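Local coordinates for periplasmic binding protein (Mycobacterium smegmatis, PDB 4MDY) that probably binds an iron-bearing ligand, such as a ferric siderophore, outside the membrane and delivers it to an ABC transporter for uptake, at residues T139-A144 with A149-L154. Numbering follows the deposited sequence.
Sequences TIIGQA and AEMTEL
Met151, present as selenomethionine, lies over the bare backbone of Gly142 and is one partner in every close contact between the two segments. Its CG is anti to the backbone N (chi1 -170°), which sends the chain across to the other helix; bends at the next two torsions then fold the terminal methyl back alongside the glycine, with CE 3.7 Å from Gly142 N. Nearer the root of the side chain, CB rests 4.1 Å from Gly142 CA. Because Gly142 has no side chain, its CA comes within 5.5 Å of Met151 CA. On the flank, Ile141 offers CG2 to the same methyl at 4.4 Å, while its longer branch leads away and the residue packs on helix 40-46. Val47 also touches the methionine.

The polar link is thin and runs through one water, which donates to Thr152 OG1 at 3.1 Å and only weakly to Thr139 OG1 at 3.5 Å. Both hydroxyls are tied back into their own helices, to Asn148 O and Lys135 O respectively.

Helices 134-144 and 148-168 form a helical hairpin, the short segments running close to antiparallel at 155° with axes 8.7 Å apart. The second goes on as the long helix that joins the two lobes in this class of binding protein. Direct contact between these segments is therefore van der Waals, and the water bridge adds little.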
loop_
_atom_site.group_PDB
_atom_site.type_symbol
_atom_site.label_atom_id
_atom_site.label_comp_id
_atom_site.label_asym_id
_atom_site.label_seq_id
_atom_site.Cartn_x
_atom_site.Cartn_y
_atom_site.Cartn_z
ATOM N N THR A 139 0.575 5.177 -12.153
ATOM C CA THR A 139 0.769 5.697 -13.499
ATOM C C THR A 139 -0.010 4.928 -14.576
ATOM O O THR A 139 -0.687 5.541 -15.394
ATOM C CB THR A 139 2.262 5.767 -13.864
ATOM O OG1 THR A 139 2.925 6.619 -12.919
ATOM C CG2 THR A 139 2.449 6.347 -15.257
ATOM N N ILE A 140 0.080 3.602 -14.584
ATOM C CA ILE A 140 -0.621 2.836 -15.612
ATOM C C ILE A 140 -2.143 2.958 -15.452
ATOM O O ILE A 140 -2.848 3.039 -16.441
ATOM C CB ILE A 140 -0.173 1.363 -15.674
ATOM C CG1 ILE A 140 -0.615 0.729 -16.994
ATOM C CG2 ILE A 140 -0.705 0.565 -14.491
ATOM C CD1 ILE A 140 -0.043 -0.653 -17.226
ATOM N N ILE A 141 -2.635 2.999 -14.213
ATOM C CA ILE A 141 -4.085 3.137 -13.967
ATOM C C ILE A 141 -4.600 4.504 -14.432
ATOM O O ILE A 141 -5.654 4.596 -15.068
ATOM C CB ILE A 141 -4.441 2.895 -12.485
ATOM C CG1 ILE A 141 -4.176 1.435 -12.125
ATOM C CG2 ILE A 141 -5.902 3.253 -12.207
ATOM C CD1 ILE A 141 -4.229 1.142 -10.638
ATOM N N GLY A 142 -3.847 5.556 -14.109
ATOM C CA GLY A 142 -4.130 6.901 -14.589
ATOM C C GLY A 142 -4.214 6.969 -16.101
ATOM O O GLY A 142 -5.114 7.609 -16.647
ATOM N N GLN A 143 -3.285 6.296 -16.777
ATOM C CA GLN A 143 -3.300 6.216 -18.241
ATOM C C GLN A 143 -4.564 5.531 -18.756
ATOM O O GLN A 143 -5.262 6.060 -19.622
ATOM C CB GLN A 143 -2.056 5.489 -18.750
ATOM C CG GLN A 143 -0.808 6.341 -18.654
ATOM C CD GLN A 143 0.475 5.569 -18.902
ATOM O OE1 GLN A 143 0.488 4.553 -19.590
ATOM N NE2 GLN A 143 1.562 6.057 -18.342
ATOM N N ALA A 144 -4.861 4.373 -18.177
ATOM C CA ALA A 144 -5.982 3.539 -18.606
ATOM C C ALA A 144 -7.355 4.193 -18.426
ATOM O O ALA A 144 -8.307 3.841 -19.140
ATOM C CB ALA A 144 -5.946 2.222 -17.854
ATOM N N ALA A 149 -2.854 13.147 -16.351
ATOM C CA ALA A 149 -2.398 14.460 -15.860
ATOM C C ALA A 149 -2.653 14.624 -14.353
ATOM O O ALA A 149 -1.779 15.034 -13.598
ATOM C CB ALA A 149 -3.064 15.584 -16.643
ATOM N N GLU A 150 -3.859 14.283 -13.913
ATOM C CA GLU A 150 -4.175 14.357 -12.493
ATOM C C GLU A 150 -3.341 13.368 -11.690
ATOM O O GLU A 150 -2.880 13.686 -10.592
ATOM C CB GLU A 150 -5.671 14.111 -12.245
ATOM C CG GLU A 150 -6.107 14.327 -10.793
ATOM C CD GLU A 150 -6.015 15.782 -10.363
ATOM O OE1 GLU A 150 -7.043 16.477 -10.427
ATOM O OE2 GLU A 150 -4.907 16.241 -9.998
HETATM N N MSE A 151 -3.163 12.163 -12.216
HETATM C CA MSE A 151 -2.432 11.124 -11.482
HETATM C C MSE A 151 -1.006 11.563 -11.286
HETATM O O MSE A 151 -0.424 11.373 -10.216
HETATM C CB MSE A 151 -2.485 9.780 -12.208
HETATM C CG MSE A 151 -1.946 8.636 -11.353
HETATM SE SE MSE A 151 -3.142 8.248 -9.827
HETATM C CE MSE A 151 -4.451 7.252 -10.917
ATOM N N THR A 152 -0.432 12.166 -12.314
ATOM C CA THR A 152 0.923 12.702 -12.190
ATOM C C THR A 152 0.978 13.735 -11.073
ATOM O O THR A 152 1.878 13.701 -10.234
ATOM C CB THR A 152 1.365 13.332 -13.508
ATOM O OG1 THR A 152 1.392 12.307 -14.505
ATOM C CG2 THR A 152 2.755 13.956 -13.390
ATOM N N GLU A 153 0.020 14.653 -11.079
ATOM C CA GLU A 153 -0.123 15.633 -10.002
ATOM C C GLU A 153 -0.228 14.983 -8.617
ATOM O O GLU A 153 0.415 15.439 -7.675
ATOM C CB GLU A 153 -1.352 16.517 -10.248
ATOM C CG GLU A 153 -1.611 17.532 -9.149
ATOM C CD GLU A 153 -0.465 18.511 -8.986
ATOM O OE1 GLU A 153 0.262 18.773 -9.981
ATOM O OE2 GLU A 153 -0.290 19.010 -7.857
ATOM N N LEU A 154 -1.033 13.924 -8.504
ATOM C CA LEU A 154 -1.218 13.218 -7.230
ATOM C C LEU A 154 0.091 12.592 -6.730
ATOM O O LEU A 154 0.409 12.667 -5.544
ATOM C CB LEU A 154 -2.298 12.136 -7.358
ATOM C CG LEU A 154 -3.749 12.619 -7.325
ATOM C CD1 LEU A 154 -4.640 11.673 -8.116
ATOM C CD2 LEU A 154 -4.248 12.760 -5.888
HETATM O O HOH W 1 0.990 9.441 -13.477
#